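Local coordinates for putative uncharacterized protein smu.1377c (Streptococcus mutans, PDB 3L7V), which is uncharacterised but, as a YrdC-like domain protein, probably binds double-stranded RNA and may take part in tRNA modification, at residues T36-W41 and V214-D219; L109-D114 and I250-A255. All coordinates share one frame; numbering follows the deposited sequence.

Contact 1 (T36-W41 and V214-D219); sequences TKHIHW and VIEADD. With SO4 (sulfate ion), chain D.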
loop_
_atom_site.group_PDB
_atom_site.type_symbol
_atom_site.label_atom_id
_atom_site.label_comp_id
_atom_site.label_asym_id
_atom_site.label_seq_id
_atom_site.Cartn_x
_atom_site.Cartn_y
_atom_site.Cartn_z
ATOM N N THR A 36 -16.843 -1.050 -19.980
ATOM C CA THR A 36 -15.947 -1.778 -19.074
ATOM C C THR A 36 -16.587 -3.033 -18.469
ATOM O O THR A 36 -17.718 -2.995 -17.981
ATOM C CB THR A 36 -15.450 -0.872 -17.938
ATOM O OG1 THR A 36 -14.879 0.314 -18.499
ATOM C CG2 THR A 36 -14.398 -1.594 -17.092
ATOM N N LYS A 37 -15.850 -4.139 -18.505
ATOM C CA LYS A 37 -16.303 -5.403 -17.922
ATOM C C LYS A 37 -16.256 -5.398 -16.376
ATOM O O LYS A 37 -15.271 -4.966 -15.779
ATOM C CB LYS A 37 -15.453 -6.558 -18.486
ATOM C CG LYS A 37 -15.748 -7.916 -17.872
ATOM C CD LYS A 37 -17.181 -8.327 -18.134
ATOM C CE LYS A 37 -17.470 -9.721 -17.580
ATOM N NZ LYS A 37 -18.885 -10.112 -17.804
ATOM N N HIS A 38 -17.334 -5.860 -15.745
ATOM C CA HIS A 38 -17.409 -5.989 -14.287
ATOM C C HIS A 38 -17.585 -7.458 -13.929
ATOM O O HIS A 38 -18.387 -8.156 -14.565
ATOM C CB HIS A 38 -18.613 -5.221 -13.716
ATOM C CG HIS A 38 -18.487 -3.731 -13.773
ATOM N ND1 HIS A 38 -18.891 -2.914 -12.739
ATOM C CD2 HIS A 38 -18.024 -2.906 -14.744
ATOM C CE1 HIS A 38 -18.676 -1.651 -13.067
ATOM N NE2 HIS A 38 -18.146 -1.620 -14.278
ATOM N N ILE A 39 -16.855 -7.915 -12.908
ATOM C CA ILE A 39 -16.991 -9.273 -12.369
ATOM C C ILE A 39 -17.096 -9.265 -10.833
ATOM O O ILE A 39 -16.732 -8.285 -10.188
ATOM C CB ILE A 39 -15.797 -10.184 -12.762
ATOM C CG1 ILE A 39 -14.463 -9.522 -12.405
ATOM C CG2 ILE A 39 -15.818 -10.513 -14.229
ATOM C CD1 ILE A 39 -13.268 -10.468 -12.493
ATOM N N HIS A 40 -17.575 -10.368 -10.258
ATOM C CA HIS A 40 -17.653 -10.514 -8.800
ATOM C C HIS A 40 -16.582 -11.457 -8.221
ATOM O O HIS A 40 -16.468 -12.606 -8.643
ATOM C CB HIS A 40 -19.052 -10.982 -8.379
ATOM C CG HIS A 40 -20.089 -9.900 -8.416
ATOM N ND1 HIS A 40 -20.512 -9.232 -7.284
ATOM C CD2 HIS A 40 -20.793 -9.370 -9.446
ATOM C CE1 HIS A 40 -21.430 -8.342 -7.615
ATOM N NE2 HIS A 40 -21.619 -8.404 -8.922
ATOM N N TRP A 41 -15.803 -10.965 -7.255
ATOM C CA TRP A 41 -14.767 -11.777 -6.595
ATOM C C TRP A 41 -15.397 -12.903 -5.775
ATOM O O TRP A 41 -16.336 -12.669 -5.018
ATOM C CB TRP A 41 -13.887 -10.898 -5.701
ATOM C CG TRP A 41 -12.802 -11.645 -4.962
ATOM C CD1 TRP A 41 -11.815 -12.415 -5.512
ATOM C CD2 TRP A 41 -12.599 -11.692 -3.541
ATOM N NE1 TRP A 41 -11.017 -12.941 -4.524
ATOM C CE2 TRP A 41 -11.470 -12.505 -3.306
ATOM C CE3 TRP A 41 -13.266 -11.131 -2.441
ATOM C CZ2 TRP A 41 -10.989 -12.772 -2.017
ATOM C CZ3 TRP A 41 -12.780 -11.392 -1.158
ATOM C CH2 TRP A 41 -11.655 -12.204 -0.959
ATOM N N VAL A 214 -13.182 -4.020 -13.617
ATOM C CA VAL A 214 -13.586 -3.689 -12.252
ATOM C C VAL A 214 -14.014 -4.942 -11.487
ATOM O O VAL A 214 -14.967 -5.622 -11.880
ATOM C CB VAL A 214 -14.777 -2.691 -12.218
ATOM C CG1 VAL A 214 -15.161 -2.367 -10.767
ATOM C CG2 VAL A 214 -14.455 -1.409 -13.010
ATOM N N ILE A 215 -13.318 -5.241 -10.392
ATOM C CA ILE A 215 -13.687 -6.365 -9.548
ATOM C C ILE A 215 -14.535 -5.859 -8.377
ATOM O O ILE A 215 -14.092 -4.978 -7.636
ATOM C CB ILE A 215 -12.425 -7.102 -9.040
ATOM C CG1 ILE A 215 -11.650 -7.718 -10.212
ATOM C CG2 ILE A 215 -12.780 -8.151 -8.012
ATOM C CD1 ILE A 215 -10.155 -7.995 -9.908
ATOM N N GLU A 216 -15.746 -6.411 -8.229
ATOM C CA GLU A 216 -16.722 -5.986 -7.206
ATOM C C GLU A 216 -16.800 -6.929 -5.993
ATOM O O GLU A 216 -16.699 -8.145 -6.154
ATOM C CB GLU A 216 -18.129 -5.867 -7.815
ATOM C CG GLU A 216 -18.228 -4.927 -9.018
ATOM C CD GLU A 216 -19.671 -4.628 -9.442
ATOM O OE1 GLU A 216 -20.622 -5.068 -8.757
ATOM O OE2 GLU A 216 -19.853 -3.938 -10.465
ATOM N N ALA A 217 -16.995 -6.355 -4.798
ATOM C CA ALA A 217 -17.198 -7.105 -3.544
ATOM C C ALA A 217 -17.671 -6.204 -2.387
ATOM O O ALA A 217 -17.081 -6.220 -1.307
ATOM C CB ALA A 217 -15.927 -7.861 -3.135
ATOM N N ASP A 218 -18.733 -5.426 -2.620
ATOM C CA ASP A 218 -19.290 -4.506 -1.621
ATOM C C ASP A 218 -19.537 -5.157 -0.248
ATOM O O ASP A 218 -19.305 -4.533 0.788
ATOM C CB ASP A 218 -20.601 -3.883 -2.132
ATOM C CG ASP A 218 -20.381 -2.762 -3.158
ATOM O OD1 ASP A 218 -19.218 -2.416 -3.479
ATOM O OD2 ASP A 218 -21.395 -2.219 -3.647
ATOM N N ASP A 219 -20.032 -6.396 -0.254
ATOM C CA ASP A 219 -20.287 -7.153 0.975
ATOM C C ASP A 219 -19.012 -7.457 1.793
ATOM O O ASP A 219 -19.035 -7.408 3.024
ATOM C CB ASP A 219 -21.043 -8.459 0.667
HETATM S S SO4 D . -21.327 -7.637 -4.035
HETATM O O1 SO4 D . -20.567 -8.851 -4.316
HETATM O O2 SO4 D . -20.606 -6.498 -4.608
HETATM O O3 SO4 D . -22.656 -7.737 -4.638
HETATM O O4 SO4 D . -21.478 -7.481 -2.589
#

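Contact 2 (L109-D114 and I250-A255); sequences LTPEID and IPQQGA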
loop_
_atom_site.group_PDB
_atom_site.type_symbol
_atom_site.label_atom_id
_atom_site.label_comp_id
_atom_site.label_asym_id
_atom_site.label_seq_id
_atom_site.Cartn_x
_atom_site.Cartn_y
_atom_site.Cartn_z
ATOM N N LEU A 109 15.955 -2.017 6.524
ATOM C CA LEU A 109 15.289 -2.348 7.791
ATOM C C LEU A 109 16.274 -2.371 8.974
ATOM O O LEU A 109 17.476 -2.582 8.783
ATOM C CB LEU A 109 14.632 -3.732 7.676
ATOM C CG LEU A 109 13.173 -3.951 7.241
ATOM C CD1 LEU A 109 12.563 -2.734 6.619
ATOM C CD2 LEU A 109 13.046 -5.146 6.313
ATOM N N THR A 110 15.764 -2.140 10.182
ATOM C CA THR A 110 16.479 -2.496 11.424
ATOM C C THR A 110 15.793 -3.696 12.092
ATOM O O THR A 110 14.685 -4.076 11.698
ATOM C CB THR A 110 16.511 -1.342 12.440
ATOM O OG1 THR A 110 15.175 -1.004 12.825
ATOM C CG2 THR A 110 17.200 -0.118 11.860
ATOM N N PRO A 111 16.437 -4.303 13.108
ATOM C CA PRO A 111 15.754 -5.451 13.722
ATOM C C PRO A 111 14.435 -5.082 14.419
ATOM O O PRO A 111 13.506 -5.882 14.368
ATOM C CB PRO A 111 16.797 -5.997 14.713
ATOM C CG PRO A 111 18.124 -5.555 14.143
ATOM C CD PRO A 111 17.837 -4.187 13.561
ATOM N N GLU A 112 14.351 -3.917 15.057
ATOM C CA GLU A 112 13.077 -3.436 15.615
ATOM C C GLU A 112 11.979 -3.259 14.534
ATOM O O GLU A 112 10.842 -3.692 14.712
ATOM C CB GLU A 112 13.274 -2.117 16.374
ATOM C CG GLU A 112 13.948 -2.254 17.738
ATOM C CD GLU A 112 14.476 -0.928 18.308
ATOM O OE1 GLU A 112 14.925 -0.048 17.530
ATOM O OE2 GLU A 112 14.453 -0.776 19.548
ATOM N N ILE A 113 12.317 -2.615 13.420
ATOM C CA ILE A 113 11.327 -2.365 12.371
ATOM C C ILE A 113 10.850 -3.682 11.771
ATOM O O ILE A 113 9.637 -3.883 11.590
ATOM C CB ILE A 113 11.858 -1.420 11.263
ATOM C CG1 ILE A 113 12.074 -0.012 11.828
ATOM C CG2 ILE A 113 10.872 -1.356 10.100
ATOM C CD1 ILE A 113 12.999 0.863 11.028
ATOM N N ASP A 114 11.800 -4.574 11.472
ATOM C CA ASP A 114 11.481 -5.919 10.985
ATOM C C ASP A 114 10.502 -6.643 11.926
ATOM O O ASP A 114 9.501 -7.195 11.473
ATOM C CB ASP A 114 12.760 -6.752 10.796
ATOM C CG ASP A 114 12.488 -8.156 10.183
ATOM O OD1 ASP A 114 11.423 -8.754 10.448
ATOM O OD2 ASP A 114 13.355 -8.674 9.443
ATOM N N ILE A 250 15.620 5.835 10.451
ATOM C CA ILE A 250 15.767 6.136 11.888
ATOM C C ILE A 250 16.725 5.141 12.548
ATOM O O ILE A 250 16.880 4.012 12.065
ATOM C CB ILE A 250 14.416 6.053 12.644
ATOM C CG1 ILE A 250 13.854 4.629 12.556
ATOM C CG2 ILE A 250 13.421 7.115 12.124
ATOM C CD1 ILE A 250 12.626 4.368 13.402
ATOM N N PRO A 251 17.375 5.552 13.656
ATOM C CA PRO A 251 18.314 4.699 14.405
ATOM C C PRO A 251 17.641 3.573 15.181
ATOM O O PRO A 251 16.449 3.671 15.498
ATOM C CB PRO A 251 18.955 5.673 15.407
ATOM C CG PRO A 251 18.680 7.028 14.882
ATOM C CD PRO A 251 17.379 6.935 14.152
ATOM N N GLN A 252 18.408 2.523 15.476
ATOM C CA GLN A 252 18.013 1.491 16.434
ATOM C C GLN A 252 17.989 2.071 17.833
ATOM O O GLN A 252 18.946 2.711 18.248
ATOM C CB GLN A 252 19.012 0.327 16.436
ATOM C CG GLN A 252 18.604 -0.892 15.637
ATOM C CD GLN A 252 17.634 -1.808 16.376
ATOM O OE1 GLN A 252 17.950 -2.363 17.432
ATOM N NE2 GLN A 252 16.456 -1.986 15.803
ATOM N N GLN A 253 16.910 1.817 18.567
ATOM C CA GLN A 253 16.802 2.283 19.947
ATOM C C GLN A 253 17.436 1.322 20.971
ATOM O O GLN A 253 18.447 1.645 21.580
ATOM C CB GLN A 253 15.336 2.606 20.308
ATOM C CG GLN A 253 14.804 3.844 19.573
ATOM C CD GLN A 253 13.357 4.180 19.894
ATOM O OE1 GLN A 253 12.899 3.988 21.018
ATOM N NE2 GLN A 253 12.632 4.694 18.900
ATOM N N GLY A 254 16.838 0.151 21.164
ATOM C CA GLY A 254 17.295 -0.759 22.203
ATOM C C GLY A 254 16.311 -0.767 23.355
ATOM O O GLY A 254 15.834 0.285 23.775
ATOM N N ALA A 255 16.002 -1.957 23.854
ATOM C CA ALA A 255 14.994 -2.145 24.898
ATOM C C ALA A 255 15.251 -1.373 26.196
ATOM O O ALA A 255 14.335 -1.163 26.980
ATOM C CB ALA A 255 14.814 -3.625 25.194
HETATM O O HOH W 1 14.363 1.370 14.927
#

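Contact 1 (T36-W41 and V214-D219)
His38 and Glu216 each hold CG beside the backbone N and opposite the carbonyl carbon (chi1 -71° in the histidine), and from there the extended glutamate chain runs back along the sheet to reach the imidazole. ND1 of His38 donates to Glu216 OE2 at 2.7 Å, in a nearly straight bond with the oxygen lying in the ring plane. OE2 takes it through its anti lone pair, and the carboxylate stands steeply to the ring, with 79° between the planes. Since His38 NE2 bonds to Glu208 of helix 205-210, the imidazole is held at both nitrogens and its rotation is fixed; two carboxylates would probably favour a protonated ring. Val214 closes over one face in a CH-pi contact, its CB 4.0 Å from the centroid of the His38 ring.

Behind these side chains is a parallel beta pairing: Lys37 O and Ile39 O accept from Val214 N and Glu216 N, while Ile39 N and Trp41 N donate to Val214 O and Glu216 O. Strand 37-40 is thereby added as an outermost strand of the mixed sheet, alongside strand 213-216, which in turn neighbours strand 59-64. On the face carrying the isoleucines, Ile39 CD1 lies 3.9 Å from Ile215 CG1, the two side chains running side by side. Trp41 sets its CB 3.8 Å from Ile215 CG2, then turns its indole onto helix 167-180, with NE1 bonded to Asn44 O.

His40 lies with one ring face over Glu216 CB and points ND1 at a sulfate, 3.0 Å from its O1. Ala217 is the N-cap of helix 218-223, and the first-turn amides of Asp218 and Asp219 also donate to this anion, which probably came from the crystallisation liquor.

Contact 2 (L109-D114 and I250-A255)
Glu112 and Gln252 approach from opposite directions, the carboxylate reaching out from the first turn of helix 111-123 and the amide folding back toward it through a chain bent at chi2 (-81°). Their planes are turned 53° apart. Gln252 NE2 sits 3.0 Å from both Glu112 N and Glu112 OE1, close to a donor and an acceptor at once, so which way round the amide sits is uncertain.

The firm grip is on the backbone of the loop between strands 239-241 and 265-268, which is held to the start of helix 111-123. Gln253 N donates to Glu112 OE1 at 2.9 Å on its syn side, somewhat out of the carboxylate plane, and Gly254 N reaches Glu112 OE2 at 3.0 Å from above that plane. Gln253 itself crosses the glutamate at about a right angle and carries its amide off to Ser286 O.

Thr110 is the N-cap of the helix; with chi1 at 62°, its OG1 is placed to accept a weak bond from Ile113 N. A water also takes a hydrogen from Thr110 OG1 and donates to both Glu112 OE1 and Pro251 O, bridging helix start and loop. Deeper in, Ile113 CD1 packs obliquely on Ile250 CG1 at 4.2 Å.

The buried carboxylate thus has two backbone N-H groups and a water as donors, and its place at a helix N-terminus probably favours the charged form.

Contacts 1 and 2 lie on opposite sides of the chain's centre, with centres about 41 Å apart and nearest atoms about 25 Å apart, so they do not touch. Their segments alternate along the chain: 36-41, 109-114, 214-219, then 250-255. Contact 1 belongs to the mixed sheet itself, at the end bounded by strand 37-40. Contact 2 lies off its other half, where helix 111-123 leads towards strand 127-132, and loop 250-255 connects strands 239-241 and 265-268; these three strands are consecutive in the sheet. Together the two contacts tie chain segments distant in sequence to each other at the two sides of one fold.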